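Local coordinates for protein eukaryotic translation initiation factor 5A-2 (Arabidopsis thaliana, PDB 3HKS) that promotes translation elongation and termination, binding between the exit and peptidyl sites of stalled ribosomes and aiding synthesis of polyproline-containing peptides, at residues Pro91-Val96 against Met149-Glu154; Lys43-Lys48 against Asp71-Lys76. All coordinates share one frame; numbering follows the deposited sequence.

In the fold
Both contacts lie near the middle of the chain, where the two domains meet, and both are partly buried. Contact 1 pairs strand 87-103 with strand 142-151 of the OB-fold region; contact 2 ties strand 45-55 of the SH3-like N-terminal region to the loop that follows strand 64-71. The first relies on backbone hydrogen bonds, a serine hydroxyl and a bridging water, whereas the second is built round a buried carboxylate gripped by an arginine. They touch directly: E154 OE1 forms a salt bridge with R45 NH1 at 3.0 Å, P46 packs on S151, and M149 rests against I72 and F73. Interdomain packing and charge pairing thus join residues of 149-154 to both segments of contact 2.

Contact 1. Residues Pro91-Val96 against Met149-Glu154; sequences PHVNRV and MSSMGE
N94 and S150 form an antiparallel hydrogen-bonded pair, N94 N giving to S150 O at 3.0 Å and S150 N to N94 O at 2.9 Å, and the next pair along, R95 with M149, is non-hydrogen-bonded. Toward P91 the backbone bonding gives way to a side chain: S151 OG donates to H92 O at 2.8 Å, its hydrogen bond leaving the carbonyl plane by 35°. The hydroxyl is put there by its torsion, which sets OG opposite the backbone N (chi1 -165°). A water donates to the same H92 O and accepts from M152 N, so that carbonyl is held by two donors where the strands splay. P91 CB lies against S151 OG and also meets M152 CG at 3.9 Å, the methionine chain running past the proline ring. V93 spreads its two methyls over different partners: CG2 reaches S151 OG at 3.6 Å, while CG1 leans on M149 CG at 4.1 Å. On the face that carries N94 and S150, the asparagine CB lies 3.7 Å from S150 OG; a second water binds this hydroxyl and donates only weakly to N94 O. Beyond S151 the chain reverses through a type I' turn, S151 to E154, with M152 and G153 both at positive phi and backbone bonds in both directions between S151 and E154. P46 of the N-terminal region touches P91, S151 and M152. This is the turn end of a beta-hairpin, strands 142-151 and 154-163, whose first strand pairs with strand 87-103 in the antiparallel sheet of the OB-fold domain, with the hairpin turn directed at the SH3-like domain.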
loop_
_atom_site.group_PDB
_atom_site.type_symbol
_atom_site.label_atom_id
_atom_site.label_comp_id
_atom_site.label_asym_id
_atom_site.label_seq_id
_atom_site.Cartn_x
_atom_site.Cartn_y
_atom_site.Cartn_z
ATOM N N PRO A 91 -9.031 -4.628 1.434
ATOM C CA PRO A 91 -7.671 -5.182 1.493
ATOM C C PRO A 91 -6.957 -4.755 2.774
ATOM O O PRO A 91 -7.150 -3.636 3.245
ATOM C CB PRO A 91 -6.993 -4.554 0.271
ATOM C CG PRO A 91 -7.650 -3.194 0.149
ATOM C CD PRO A 91 -9.102 -3.428 0.576
ATOM N N HIS A 92 -6.166 -5.647 3.357
ATOM C CA HIS A 92 -5.225 -5.220 4.399
ATOM C C HIS A 92 -4.146 -4.375 3.725
ATOM O O HIS A 92 -3.669 -4.719 2.637
ATOM C CB HIS A 92 -4.566 -6.425 5.072
ATOM C CG HIS A 92 -5.479 -7.197 5.967
ATOM N ND1 HIS A 92 -5.905 -6.718 7.188
ATOM C CD2 HIS A 92 -6.022 -8.429 5.833
ATOM C CE1 HIS A 92 -6.678 -7.621 7.763
ATOM N NE2 HIS A 92 -6.770 -8.663 6.958
ATOM N N VAL A 93 -3.802 -3.257 4.345
ATOM C CA VAL A 93 -2.753 -2.383 3.831
ATOM C C VAL A 93 -1.783 -2.132 4.975
ATOM O O VAL A 93 -2.176 -1.660 6.038
ATOM C CB VAL A 93 -3.292 -1.028 3.259
ATOM C CG1 VAL A 93 -2.128 -0.155 2.731
ATOM C CG2 VAL A 93 -4.320 -1.269 2.146
ATOM N N ASN A 94 -0.518 -2.474 4.756
ATOM C CA ASN A 94 0.480 -2.328 5.802
ATOM C C ASN A 94 1.632 -1.432 5.376
ATOM O O ASN A 94 1.953 -1.347 4.202
ATOM C CB ASN A 94 0.980 -3.702 6.241
ATOM C CG ASN A 94 -0.018 -4.433 7.121
ATOM O OD1 ASN A 94 -0.548 -5.480 6.737
ATOM N ND2 ASN A 94 -0.283 -3.883 8.313
ATOM N N ARG A 95 2.223 -0.742 6.342
ATOM C CA ARG A 95 3.439 0.014 6.114
ATOM C C ARG A 95 4.440 -0.444 7.166
ATOM O O ARG A 95 4.162 -0.366 8.368
ATOM C CB ARG A 95 3.195 1.531 6.171
ATOM C CG ARG A 95 4.404 2.384 5.710
ATOM C CD ARG A 95 4.084 3.888 5.642
ATOM N NE ARG A 95 5.226 4.698 6.084
ATOM C CZ ARG A 95 5.857 5.612 5.346
ATOM N NH1 ARG A 95 5.462 5.877 4.108
ATOM N NH2 ARG A 95 6.888 6.278 5.858
ATOM N N VAL A 96 5.572 -0.976 6.704
ATOM C CA VAL A 96 6.605 -1.512 7.588
ATOM C C VAL A 96 7.972 -0.889 7.256
ATOM O O VAL A 96 8.341 -0.762 6.085
ATOM C CB VAL A 96 6.646 -3.067 7.534
ATOM C CG1 VAL A 96 7.708 -3.636 8.480
ATOM C CG2 VAL A 96 5.290 -3.655 7.901
ATOM N N MET A 149 5.180 -0.341 1.563
ATOM C CA MET A 149 3.720 -0.457 1.558
ATOM C C MET A 149 3.315 -1.772 0.902
ATOM O O MET A 149 3.754 -2.079 -0.197
ATOM C CB MET A 149 3.066 0.731 0.854
ATOM C CG MET A 149 1.540 0.850 1.136
ATOM S SD MET A 149 0.808 2.291 0.339
ATOM C CE MET A 149 1.014 1.903 -1.385
ATOM N N SER A 150 2.506 -2.560 1.596
ATOM C CA SER A 150 2.100 -3.865 1.076
ATOM C C SER A 150 0.589 -4.089 1.137
ATOM O O SER A 150 -0.074 -3.735 2.112
ATOM C CB SER A 150 2.834 -4.990 1.805
ATOM O OG SER A 150 2.445 -5.031 3.159
ATOM N N SER A 151 0.057 -4.681 0.074
ATOM C CA SER A 151 -1.358 -5.030 -0.002
ATOM C C SER A 151 -1.540 -6.057 -1.100
ATOM O O SER A 151 -1.020 -5.885 -2.201
ATOM C CB SER A 151 -2.212 -3.790 -0.296
ATOM O OG SER A 151 -3.582 -4.024 -0.044
ATOM N N MET A 152 -2.260 -7.132 -0.771
ATOM C CA MET A 152 -2.691 -8.139 -1.740
ATOM C C MET A 152 -1.533 -8.808 -2.494
ATOM O O MET A 152 -1.609 -9.043 -3.704
ATOM C CB MET A 152 -3.741 -7.538 -2.688
ATOM C CG MET A 152 -5.031 -7.131 -1.949
ATOM S SD MET A 152 -6.348 -6.578 -3.032
ATOM C CE MET A 152 -6.995 -8.119 -3.678
ATOM N N GLY A 153 -0.462 -9.109 -1.759
ATOM C CA GLY A 153 0.736 -9.747 -2.327
ATOM C C GLY A 153 1.645 -8.843 -3.153
ATOM O O GLY A 153 2.531 -9.321 -3.876
ATOM N N GLU A 154 1.425 -7.537 -3.050
ATOM C CA GLU A 154 2.137 -6.556 -3.853
ATOM C C GLU A 154 2.759 -5.532 -2.919
ATOM O O GLU A 154 2.157 -5.136 -1.932
ATOM C CB GLU A 154 1.179 -5.894 -4.839
ATOM C CG GLU A 154 1.847 -4.986 -5.872
ATOM C CD GLU A 154 0.946 -4.688 -7.073
ATOM O OE1 GLU A 154 0.048 -5.510 -7.385
ATOM O OE2 GLU A 154 1.150 -3.630 -7.710
HETATM O O HOH W 1 -3.749 -7.341 1.736
HETATM O O HOH W 2 4.539 -3.657 4.418
#

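Contact 2. Residues Lys43-Lys48 against Asp71-Lys76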
loop_
_atom_site.group_PDB
_atom_site.type_symbol
_atom_site.label_atom_id
_atom_site.label_comp_id
_atom_site.label_asym_id
_atom_site.label_seq_id
_atom_site.Cartn_x
_atom_site.Cartn_y
_atom_site.Cartn_z
ATOM N N LYS A 43 -12.045 -4.572 -8.847
ATOM C CA LYS A 43 -11.388 -5.307 -9.944
ATOM C C LYS A 43 -10.044 -5.903 -9.501
ATOM O O LYS A 43 -9.036 -5.792 -10.212
ATOM C CB LYS A 43 -11.199 -4.411 -11.182
ATOM C CG LYS A 43 -12.396 -3.511 -11.533
ATOM C CD LYS A 43 -13.202 -4.056 -12.692
ATOM C CE LYS A 43 -12.633 -3.571 -14.028
ATOM N NZ LYS A 43 -12.719 -2.078 -14.180
ATOM N N ASN A 44 -10.059 -6.519 -8.316
ATOM C CA ASN A 44 -8.898 -7.167 -7.694
ATOM C C ASN A 44 -7.721 -6.216 -7.414
ATOM O O ASN A 44 -6.577 -6.649 -7.311
ATOM C CB ASN A 44 -8.480 -8.427 -8.485
ATOM C CG ASN A 44 -7.845 -9.521 -7.594
ATOM O OD1 ASN A 44 -6.791 -10.067 -7.933
ATOM N ND2 ASN A 44 -8.495 -9.853 -6.466
ATOM N N ARG A 45 -8.022 -4.925 -7.276
ATOM C CA ARG A 45 -7.009 -3.900 -7.019
ATOM C C ARG A 45 -7.271 -3.219 -5.678
ATOM O O ARG A 45 -8.396 -2.850 -5.387
ATOM C CB ARG A 45 -6.968 -2.848 -8.148
ATOM C CG ARG A 45 -6.578 -3.385 -9.529
ATOM C CD ARG A 45 -5.154 -3.980 -9.543
ATOM N NE ARG A 45 -4.187 -3.008 -9.046
ATOM C CZ ARG A 45 -2.947 -3.293 -8.657
ATOM N NH1 ARG A 45 -2.495 -4.540 -8.699
ATOM N NH2 ARG A 45 -2.159 -2.319 -8.218
ATOM N N PRO A 46 -6.229 -3.078 -4.845
ATOM C CA PRO A 46 -6.421 -2.353 -3.576
ATOM C C PRO A 46 -6.472 -0.842 -3.800
ATOM O O PRO A 46 -5.532 -0.270 -4.347
ATOM C CB PRO A 46 -5.202 -2.768 -2.738
ATOM C CG PRO A 46 -4.121 -3.145 -3.784
ATOM C CD PRO A 46 -4.857 -3.618 -5.013
ATOM N N CYS A 47 -7.573 -0.201 -3.398
ATOM C CA CYS A 47 -7.755 1.219 -3.663
ATOM C C CYS A 47 -8.096 1.968 -2.397
ATOM O O CYS A 47 -8.759 1.423 -1.521
ATOM C CB CYS A 47 -8.854 1.450 -4.702
ATOM S SG CYS A 47 -8.715 0.478 -6.187
ATOM N N LYS A 48 -7.653 3.222 -2.306
ATOM C CA LYS A 48 -8.056 4.087 -1.200
ATOM C C LYS A 48 -9.298 4.848 -1.602
ATOM O O LYS A 48 -9.339 5.444 -2.671
ATOM C CB LYS A 48 -6.956 5.073 -0.796
ATOM C CG LYS A 48 -7.448 6.091 0.235
ATOM C CD LYS A 48 -6.354 6.950 0.820
ATOM C CE LYS A 48 -6.036 6.466 2.228
ATOM N NZ LYS A 48 -5.502 7.537 3.105
ATOM N N ASP A 71 -6.303 3.406 -6.949
ATOM C CA ASP A 71 -5.376 2.274 -6.847
ATOM C C ASP A 71 -4.110 2.722 -6.104
ATOM O O ASP A 71 -3.456 3.683 -6.528
ATOM C CB ASP A 71 -5.033 1.765 -8.243
ATOM C CG ASP A 71 -4.215 0.497 -8.225
ATOM O OD1 ASP A 71 -3.217 0.412 -7.470
ATOM O OD2 ASP A 71 -4.561 -0.422 -8.995
ATOM N N ILE A 72 -3.781 2.050 -4.994
ATOM C CA ILE A 72 -2.691 2.516 -4.108
ATOM C C ILE A 72 -1.268 2.347 -4.670
ATOM O O ILE A 72 -0.325 2.945 -4.157
ATOM C CB ILE A 72 -2.792 1.948 -2.651
ATOM C CG1 ILE A 72 -2.378 0.475 -2.583
ATOM C CG2 ILE A 72 -4.197 2.208 -2.052
ATOM C CD1 ILE A 72 -2.274 -0.081 -1.142
ATOM N N PHE A 73 -1.131 1.546 -5.726
ATOM C CA PHE A 73 0.155 1.342 -6.390
ATOM C C PHE A 73 0.240 2.055 -7.744
ATOM O O PHE A 73 1.296 2.579 -8.094
ATOM C CB PHE A 73 0.454 -0.151 -6.570
ATOM C CG PHE A 73 0.583 -0.905 -5.276
ATOM C CD1 PHE A 73 1.660 -0.673 -4.424
ATOM C CD2 PHE A 73 -0.376 -1.840 -4.904
ATOM C CE1 PHE A 73 1.779 -1.359 -3.230
ATOM C CE2 PHE A 73 -0.261 -2.538 -3.710
ATOM C CZ PHE A 73 0.815 -2.299 -2.873
ATOM N N THR A 74 -0.861 2.079 -8.497
ATOM C CA THR A 74 -0.850 2.618 -9.863
ATOM C C THR A 74 -1.444 4.021 -9.956
ATOM O O THR A 74 -1.270 4.710 -10.972
ATOM C CB THR A 74 -1.554 1.690 -10.878
ATOM O OG1 THR A 74 -2.974 1.775 -10.711
ATOM C CG2 THR A 74 -1.099 0.236 -10.723
ATOM N N ALA A 75 -2.134 4.443 -8.892
ATOM C CA ALA A 75 -2.789 5.757 -8.843
ATOM C C ALA A 75 -3.959 5.915 -9.831
ATOM O O ALA A 75 -4.497 7.015 -9.997
ATOM C CB ALA A 75 -1.760 6.895 -9.020
ATOM N N LYS A 76 -4.351 4.822 -10.480
ATOM C CA LYS A 76 -5.527 4.847 -11.348
ATOM C C LYS A 76 -6.826 4.935 -10.534
ATOM O O LYS A 76 -6.955 4.314 -9.474
ATOM C CB LYS A 76 -5.542 3.634 -12.280
ATOM C CG LYS A 76 -4.477 3.723 -13.380
ATOM C CD LYS A 76 -4.353 2.393 -14.145
ATOM C CE LYS A 76 -3.313 2.480 -15.266
ATOM N NZ LYS A 76 -3.288 1.212 -16.062
#
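A single carboxylate oxygen, D71 OD1, takes three hydrogen bonds at once: from R45 NH2 across the contact, and from the backbone N atoms of F73 and T74 in its own loop. The bond from F73 N to D71 OD1, 2.9 Å, comes in nearly along the C-O axis and makes an Asx turn, while T74 N reaches the same oxygen from above the carboxylate plane. The arginine approaches side-on, with guanidinium and carboxylate only 23° from coplanar. R45 NE donates to D71 OD2 at 2.6 Å, with an N-H...O angle of 165°, and R45 NH2 donates to D71 OD1 at 3.0 Å through that oxygen's syn lone pair. Bends at chi2 and chi3 curl the R45 chain around D71 OD2, with CB, CG and CD each about 3.5 to 3.6 Å from it. P46 CD lies over one face of the guanidinium, and F73 CB meets its edge in plane, near NH2. Beside this charged centre the backbones join at one bond, I72 N to P46 O, 3.0 Å and nearly straight at 171°, next to the non-hydrogen-bonded pair of C47 and D71. Apolar groups close around it: P46 CG touches F73 CE2 at 3.9 Å, the two side chains crossing at about a right angle, and I72 CG2 lies against K48 N. The remaining guanidinium nitrogen, NH1, turns to E154 of the OB-fold region. With both oxygens of the buried D71 engaged, the carboxylate is probably kept ionised and its rotation fixed; it probably helps shape the loop after strand 64-71 and hold R45 where it can bridge two acids, one in each domain.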